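Local coordinates for protein cysteine desulfurase (Stenotrophomonas maltophilia, PDB 6WCI) that probably takes sulfur from L-cysteine with the help of pyridoxal 5'-phosphate, leaving L-alanine and passing the sulfur to a carrier, at residues Phe100-Pro105 against Lys229-Ala234; Val185-Val190 against Gly214-Val219; Ile235-Tyr240 against Ala255-Arg260. One frame throughout, in Å; residues are numbered along the deposited sequence.

Contact 1 (Phe100-Pro105 against Lys229-Ala234)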
# COMPACT_ATOMS: atom_id res chain seq x y z
N PHE B 100 9.40 18.04 6.11
CA PHE B 100 10.62 17.34 5.73
C PHE B 100 11.06 17.70 4.31
O PHE B 100 12.25 17.91 4.05
CB PHE B 100 10.37 15.84 5.87
CG PHE B 100 11.56 14.99 5.61
CD1 PHE B 100 12.64 15.00 6.47
CD2 PHE B 100 11.58 14.13 4.52
CE1 PHE B 100 13.73 14.19 6.23
CE2 PHE B 100 12.67 13.33 4.28
CZ PHE B 100 13.73 13.35 5.14
N LEU B 101 10.11 17.78 3.38
CA LEU B 101 10.37 18.08 1.98
C LEU B 101 10.24 19.56 1.66
O LEU B 101 10.53 19.95 0.52
CB LEU B 101 9.41 17.29 1.10
CG LEU B 101 9.30 15.80 1.44
CD1 LEU B 101 8.07 15.22 0.77
CD2 LEU B 101 10.55 15.08 1.01
N ASN B 102 9.83 20.38 2.63
CA ASN B 102 9.57 21.81 2.45
C ASN B 102 8.51 22.06 1.36
O ASN B 102 8.68 22.91 0.48
CB ASN B 102 10.85 22.59 2.14
CG ASN B 102 10.69 24.08 2.35
OD1 ASN B 102 10.04 24.51 3.30
ND2 ASN B 102 11.28 24.88 1.47
N VAL B 103 7.41 21.31 1.44
CA VAL B 103 6.28 21.46 0.53
C VAL B 103 5.00 21.61 1.34
O VAL B 103 4.96 21.34 2.54
CB VAL B 103 6.14 20.28 -0.45
CG1 VAL B 103 7.44 20.07 -1.22
CG2 VAL B 103 5.71 19.02 0.29
N ARG B 104 3.94 22.02 0.66
CA ARG B 104 2.67 22.08 1.38
C ARG B 104 2.05 20.69 1.45
O ARG B 104 2.13 19.92 0.48
CB ARG B 104 1.71 23.06 0.72
CG ARG B 104 2.25 24.48 0.67
CD ARG B 104 1.21 25.47 0.20
NE ARG B 104 -0.01 25.38 1.00
CZ ARG B 104 -0.97 26.31 1.00
NH1 ARG B 104 -2.05 26.15 1.76
NH2 ARG B 104 -0.84 27.40 0.25
N PRO B 105 1.46 20.32 2.59
CA PRO B 105 0.86 18.98 2.69
C PRO B 105 -0.30 18.78 1.75
O PRO B 105 -0.56 17.64 1.33
CB PRO B 105 0.44 18.91 4.17
CG PRO B 105 0.33 20.33 4.62
CD PRO B 105 1.32 21.11 3.82
N LYS B 229 19.54 16.69 2.67
CA LYS B 229 18.41 17.59 2.78
C LYS B 229 17.89 17.91 1.39
O LYS B 229 18.66 18.34 0.52
CB LYS B 229 18.77 18.88 3.51
CG LYS B 229 17.54 19.77 3.69
CD LYS B 229 17.70 20.85 4.73
CE LYS B 229 16.38 21.58 4.97
NZ LYS B 229 15.78 22.13 3.71
N VAL B 230 16.61 17.68 1.17
CA VAL B 230 15.97 18.03 -0.09
C VAL B 230 14.88 19.05 0.21
O VAL B 230 13.95 18.77 0.98
CB VAL B 230 15.40 16.80 -0.81
CG1 VAL B 230 14.86 17.21 -2.17
CG2 VAL B 230 16.48 15.74 -0.99
N ASP B 231 15.04 20.23 -0.37
CA ASP B 231 13.98 21.23 -0.48
C ASP B 231 13.31 20.97 -1.82
O ASP B 231 13.75 21.46 -2.86
CB ASP B 231 14.58 22.64 -0.39
CG ASP B 231 13.54 23.74 -0.55
OD1 ASP B 231 12.40 23.46 -0.98
OD2 ASP B 231 13.87 24.91 -0.25
N VAL B 232 12.23 20.18 -1.79
CA VAL B 232 11.60 19.76 -3.04
C VAL B 232 11.11 20.97 -3.83
O VAL B 232 11.21 21.01 -5.06
CB VAL B 232 10.47 18.75 -2.78
CG1 VAL B 232 9.71 18.47 -4.06
CG2 VAL B 232 11.02 17.45 -2.22
N ALA B 233 10.56 21.97 -3.13
CA ALA B 233 9.96 23.10 -3.83
C ALA B 233 11.01 23.91 -4.58
O ALA B 233 10.74 24.41 -5.67
CB ALA B 233 9.21 24.00 -2.85
N ALA B 234 12.20 24.04 -4.00
CA ALA B 234 13.27 24.79 -4.64
C ALA B 234 13.87 24.05 -5.83
O ALA B 234 14.68 24.64 -6.56
CB ALA B 234 14.37 25.11 -3.62
O HOH W 1 14.84 16.98 3.35
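Leu101 and Val232 bring the two backbones together. From Phe100 to Val103 and from Val230 to Ala233 the chains run almost the same way, with end-to-end directions 16° apart. Val232 N donates to Leu101 O at 2.9 Å. A water also bridges the segments, donating to Phe100 O and accepting from Val230 N. Asn102 has a positive phi and closes a Schellman motif at the end of helix 81-101. Asp231 stands at the N-cap of the short helix 232-235.

The side chains of Asn102 and Asp231 meet. Asn102 ND2 donates to Asp231 OD1 at 3.0 Å, with the oxygen close to the amide plane of Asn102. The carboxylate plane is turned 74° from that amide, and the donor comes in from above it. Ala234 N reaches Asp231 OD1 at 3.1 Å, as a capping bond. Two donors therefore grip one oxygen. A chi1 of 178° sets Asp231 CG anti to the backbone N, and OD1 takes Asn102 ND2 on one face and Ala234 N on the other.

The apolar part is small. Leu101 and Val232 lie side by side, CB to CG2 3.7 Å. Val103 CG1 packs on Val232 CB, also at 3.7 Å. Separately, the methyl CB of Ala233 rests against a carbonyl, 3.5 Å from Asn102 O. Val232 also touches Tyr240, and Leu101 touches Ile242, both on strand 239-243. The arrangement is that of a Schellman C-terminal turn docked on the capped N-terminus of another helix, over the face of the large sheet that carries Tyr240 and Ile242.

Contact 2 (Val185-Val190 against Gly214-Val219)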
# COMPACT_ATOMS: atom_id res chain seq x y z
N VAL B 185 10.02 16.34 -27.23
CA VAL B 185 10.10 15.75 -25.90
C VAL B 185 9.10 16.45 -25.00
O VAL B 185 9.12 17.68 -24.86
CB VAL B 185 11.52 15.88 -25.32
CG1 VAL B 185 11.58 15.19 -24.00
CG2 VAL B 185 12.56 15.31 -26.29
N LYS B 186 8.22 15.67 -24.37
CA LYS B 186 7.23 16.22 -23.47
C LYS B 186 7.46 15.87 -22.00
O LYS B 186 6.84 16.51 -21.14
CB LYS B 186 5.82 15.76 -23.89
CG LYS B 186 5.49 16.03 -25.36
CD LYS B 186 5.56 17.52 -25.67
CE LYS B 186 5.24 17.79 -27.12
NZ LYS B 186 5.58 19.19 -27.53
N LEU B 187 8.32 14.90 -21.70
CA LEU B 187 8.52 14.46 -20.32
C LEU B 187 9.94 13.91 -20.15
O LEU B 187 10.47 13.26 -21.05
CB LEU B 187 7.49 13.39 -19.90
CG LEU B 187 7.42 13.01 -18.42
CD1 LEU B 187 5.96 12.73 -17.96
CD2 LEU B 187 8.32 11.83 -18.04
N LEU B 188 10.52 14.17 -18.98
CA LEU B 188 11.87 13.73 -18.63
C LEU B 188 11.83 12.99 -17.31
O LEU B 188 11.39 13.55 -16.30
CB LEU B 188 12.85 14.90 -18.54
CG LEU B 188 14.22 14.63 -17.91
CD1 LEU B 188 15.04 13.67 -18.75
CD2 LEU B 188 14.95 15.93 -17.69
N ALA B 189 12.26 11.73 -17.31
CA ALA B 189 12.36 10.91 -16.10
C ALA B 189 13.81 10.89 -15.67
O ALA B 189 14.65 10.24 -16.30
CB ALA B 189 11.82 9.50 -16.34
N VAL B 190 14.11 11.58 -14.57
CA VAL B 190 15.49 11.76 -14.13
C VAL B 190 15.57 11.49 -12.63
O VAL B 190 14.77 12.03 -11.85
CB VAL B 190 16.00 13.18 -14.46
CG1 VAL B 190 15.01 14.25 -13.98
CG2 VAL B 190 17.40 13.40 -13.88
N GLY B 214 9.42 23.54 -22.09
CA GLY B 214 8.11 22.91 -21.97
C GLY B 214 8.17 21.42 -21.74
O GLY B 214 7.34 20.68 -22.29
N ILE B 215 9.13 20.95 -20.95
CA ILE B 215 9.31 19.52 -20.71
C ILE B 215 8.98 19.22 -19.25
O ILE B 215 9.61 19.77 -18.34
CB ILE B 215 10.73 19.07 -21.07
CG1 ILE B 215 10.97 19.24 -22.58
CG2 ILE B 215 10.95 17.63 -20.64
CD1 ILE B 215 12.39 18.96 -23.02
N ILE B 216 7.99 18.36 -19.04
CA ILE B 216 7.62 17.95 -17.69
C ILE B 216 8.73 17.09 -17.09
O ILE B 216 9.29 16.21 -17.75
CB ILE B 216 6.29 17.18 -17.71
CG1 ILE B 216 5.13 18.10 -18.16
CG2 ILE B 216 6.03 16.55 -16.34
CD1 ILE B 216 4.97 19.35 -17.31
N THR B 217 9.04 17.33 -15.82
CA THR B 217 10.06 16.56 -15.12
C THR B 217 9.43 15.71 -14.02
O THR B 217 8.71 16.24 -13.16
CB THR B 217 11.14 17.45 -14.53
OG1 THR B 217 10.55 18.52 -13.78
CG2 THR B 217 12.01 18.02 -15.62
N VAL B 218 9.73 14.41 -14.04
CA VAL B 218 9.40 13.48 -12.97
C VAL B 218 10.71 13.06 -12.30
O VAL B 218 11.53 12.35 -12.90
CB VAL B 218 8.62 12.27 -13.49
CG1 VAL B 218 8.24 11.36 -12.35
CG2 VAL B 218 7.37 12.73 -14.26
N VAL B 219 10.92 13.50 -11.06
CA VAL B 219 12.18 13.30 -10.37
C VAL B 219 12.00 12.19 -9.34
O VAL B 219 11.12 12.26 -8.48
CB VAL B 219 12.68 14.60 -9.71
CG1 VAL B 219 13.93 14.33 -8.92
CG2 VAL B 219 12.93 15.66 -10.76
O HOH W 2 5.49 18.73 -21.82
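Leu187 and Val218 touch across this strand pair, on the face they share with Ala189 and Ile216. The flat group there is the indole of Trp150, from helix 148-157, which lies against Leu187, Ala189 and Val218. Leu188, Thr217, Val190 and Val219 lie on the other face. Helix 203-212 covers that one, with Ile206 on Leu188 and Cys207 on Thr217.

Four backbone bonds tie the strands. Leu188 N to Ile216 O is the shortest at 2.7 Å. Val218 N to Leu188 O measures 2.9 Å, and Val190 N to Val218 O is longer at 3.2 Å. Ile216 N meets Lys186 O from above the carbonyl plane, 46° out of it. A water donates to that same Lys186 O and to Gly214 O. The water bridges the two carbonyls where the strands begin to pair.

The two strands run parallel, 16° apart, and belong to a beta-alpha-beta crossover: strand 185-191, helix 203-212, strand 216-220. Gly214, with positive phi, is the C-prime residue of the Schellman motif that ends the helix and turns the chain into the second strand.

Side chains pack along both faces. Leu187 CD1 lies 4.0 Å from Val218 CG2 and also touches Ile216 CG2. On the far face Val190 and Val219 point the same way, with Val190 CG1 to Val219 CG2 at 4.1 Å. Ile215 uses two branches. Its CG2, turned away from its own N, rests on Leu188 CB at 3.9 Å. Ile215 CG1 heads back over Val185 O at 3.3 Å, and CD1 follows it onto Val185 CB.

Contact 3 (Ile235-Tyr240 against Ala255-Arg260)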
# COMPACT_ATOMS: atom_id res chain seq x y z
N ILE B 235 13.52 22.78 -6.03
CA ILE B 235 14.04 22.08 -7.20
C ILE B 235 13.39 22.62 -8.47
O ILE B 235 14.04 22.75 -9.51
CB ILE B 235 13.83 20.56 -7.06
CG1 ILE B 235 14.59 20.03 -5.83
CG2 ILE B 235 14.32 19.84 -8.30
CD1 ILE B 235 14.54 18.52 -5.69
N GLY B 236 12.11 22.97 -8.40
CA GLY B 236 11.42 23.45 -9.58
C GLY B 236 10.99 22.36 -10.53
O GLY B 236 10.85 22.61 -11.73
N CYS B 237 10.79 21.15 -10.03
CA CYS B 237 10.30 20.04 -10.84
C CYS B 237 8.78 20.04 -10.85
O CYS B 237 8.13 20.76 -10.09
CB CYS B 237 10.85 18.71 -10.32
SG CYS B 237 10.44 18.34 -8.58
N ASP B 238 8.19 19.23 -11.74
CA ASP B 238 6.74 19.07 -11.77
C ASP B 238 6.22 17.98 -10.84
O ASP B 238 5.07 18.06 -10.37
CB ASP B 238 6.27 18.77 -13.20
CG ASP B 238 6.63 19.88 -14.16
OD1 ASP B 238 5.94 20.92 -14.14
OD2 ASP B 238 7.63 19.72 -14.91
N PHE B 239 7.02 16.95 -10.58
CA PHE B 239 6.63 15.79 -9.78
C PHE B 239 7.87 15.24 -9.10
O PHE B 239 8.89 15.07 -9.76
CB PHE B 239 6.05 14.65 -10.63
CG PHE B 239 4.81 15.01 -11.40
CD1 PHE B 239 3.56 14.86 -10.83
CD2 PHE B 239 4.90 15.44 -12.71
CE1 PHE B 239 2.41 15.18 -11.55
CE2 PHE B 239 3.76 15.75 -13.43
CZ PHE B 239 2.51 15.62 -12.85
N TYR B 240 7.75 14.87 -7.81
CA TYR B 240 8.86 14.32 -7.04
C TYR B 240 8.35 13.16 -6.19
O TYR B 240 7.37 13.31 -5.45
CB TYR B 240 9.49 15.41 -6.16
CG TYR B 240 10.83 15.07 -5.54
CD1 TYR B 240 10.92 14.34 -4.37
CD2 TYR B 240 12.02 15.51 -6.13
CE1 TYR B 240 12.17 14.05 -3.79
CE2 TYR B 240 13.25 15.23 -5.57
CZ TYR B 240 13.33 14.50 -4.41
OH TYR B 240 14.57 14.23 -3.86
N ALA B 255 5.47 8.75 -1.09
CA ALA B 255 4.66 9.92 -1.40
C ALA B 255 4.98 10.45 -2.78
O ALA B 255 6.08 10.25 -3.31
CB ALA B 255 4.85 11.02 -0.35
N LEU B 256 4.00 11.14 -3.36
CA LEU B 256 4.20 11.91 -4.59
C LEU B 256 3.89 13.37 -4.31
O LEU B 256 2.78 13.70 -3.89
CB LEU B 256 3.29 11.39 -5.72
CG LEU B 256 3.31 12.19 -7.02
CD1 LEU B 256 4.63 11.98 -7.77
CD2 LEU B 256 2.09 11.90 -7.94
N TRP B 257 4.88 14.24 -4.50
CA TRP B 257 4.66 15.67 -4.53
C TRP B 257 4.47 16.12 -5.97
O TRP B 257 5.09 15.58 -6.89
CB TRP B 257 5.83 16.46 -3.91
CG TRP B 257 5.62 17.95 -4.07
CD1 TRP B 257 4.94 18.77 -3.22
CD2 TRP B 257 6.03 18.78 -5.18
NE1 TRP B 257 4.92 20.06 -3.71
CE2 TRP B 257 5.58 20.09 -4.91
CE3 TRP B 257 6.72 18.53 -6.38
CZ2 TRP B 257 5.80 21.15 -5.79
CZ3 TRP B 257 6.95 19.59 -7.24
CH2 TRP B 257 6.49 20.88 -6.94
N ALA B 258 3.62 17.13 -6.17
CA ALA B 258 3.39 17.67 -7.50
C ALA B 258 3.00 19.13 -7.38
O ALA B 258 2.44 19.56 -6.37
CB ALA B 258 2.30 16.90 -8.25
N ARG B 259 3.28 19.90 -8.43
CA ARG B 259 2.73 21.24 -8.53
C ARG B 259 1.20 21.17 -8.45
O ARG B 259 0.59 20.23 -8.96
CB ARG B 259 3.17 21.90 -9.82
CG ARG B 259 4.68 21.92 -9.98
CD ARG B 259 5.06 22.42 -11.33
NE ARG B 259 4.43 23.70 -11.61
CZ ARG B 259 5.00 24.88 -11.35
NH1 ARG B 259 6.20 24.92 -10.79
NH2 ARG B 259 4.36 26.01 -11.64
N ARG B 260 0.61 22.17 -7.79
CA ARG B 260 -0.84 22.17 -7.58
C ARG B 260 -1.60 22.16 -8.90
O ARG B 260 -2.65 21.51 -9.02
CB ARG B 260 -1.25 23.38 -6.75
CG ARG B 260 -2.75 23.41 -6.41
CD ARG B 260 -3.02 22.38 -5.35
NE ARG B 260 -4.43 22.08 -5.15
CZ ARG B 260 -4.85 21.15 -4.30
NH1 ARG B 260 -3.96 20.46 -3.59
NH2 ARG B 260 -6.15 20.91 -4.16
O HOH W 3 8.02 23.56 -9.21
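Tyr240 and Trp257 form a hydrogen-bonded pair of an antiparallel hairpin. Tyr240 N donates to Trp257 O at 2.9 Å, and Trp257 N returns a bond to Tyr240 O at 2.8 Å. Phe239 and Ala258 make the next, non-hydrogen-bonded pair. Beyond them Arg259 N donates to Asp238 O at 3.2 Å.

Aromatic and apolar contacts fall on two faces. On one, the indole of Trp257 lies beside Cys237 and Tyr240. Trp257 CG is anti to the backbone N (chi1 175°), and the six-membered ring reaches back toward Cys237. Cys237 O meets the ring edge in plane, 3.3 Å from Trp257 CZ3. Cys237 SG sits obliquely to the same ring, 3.9 Å from Trp257 CZ3, a sulfur-aromatic contact. Tyr240 CB touches Trp257 CE3. Arg259 N sits over one face of the indole, offset toward its rim. On the other face of the hairpin Phe239 CD1 packs on Ala258 CB at 3.5 Å, and Leu256 CD1 approaches Phe239 CB.

Charged groups meet less directly. Asp238 OD1 touches Arg259 CD at 3.3 Å but is 4.1 Å from Arg259 NE, and it lies well out of the guanidinium plane. Attraction between the charges is likely, without an N-H aimed at the oxygen. Arg259 NE forms a salt bridge with Glu261 instead, and Asp238 OD1 one with Arg211. A water in the guanidinium plane accepts from Arg259 NH1 and donates to Cys237 O, bridging the two segments.

Strand 216-220 flanks strand 239-243 on the side away from 254-258, where Asp238 OD2 accepts from Thr217 N. Helix 114-126 packs on Phe239 and Leu256, helix 203-212 on Cys237 and Arg259, and Val103 on Trp257.

Contacts 2 and 3 are neighbouring parts of one seven-stranded mixed sheet, as in the large domain of fold-type I pyridoxal-phosphate enzymes. Val219 N of contact 2 lies 2.9 Å from Phe239 O of contact 3, a probable hydrogen bond. Contact 1 packs against contact 3, where Val230 CG1 comes within 3.4 Å of Tyr240 OH. Contacts 1 and 2 do not touch; their nearest atoms are about 7 Å apart. Lys246, which carries the cofactor, lies in the connection between the two strands of contact 3, and Phe100 of contact 1 touches Met247 next to it.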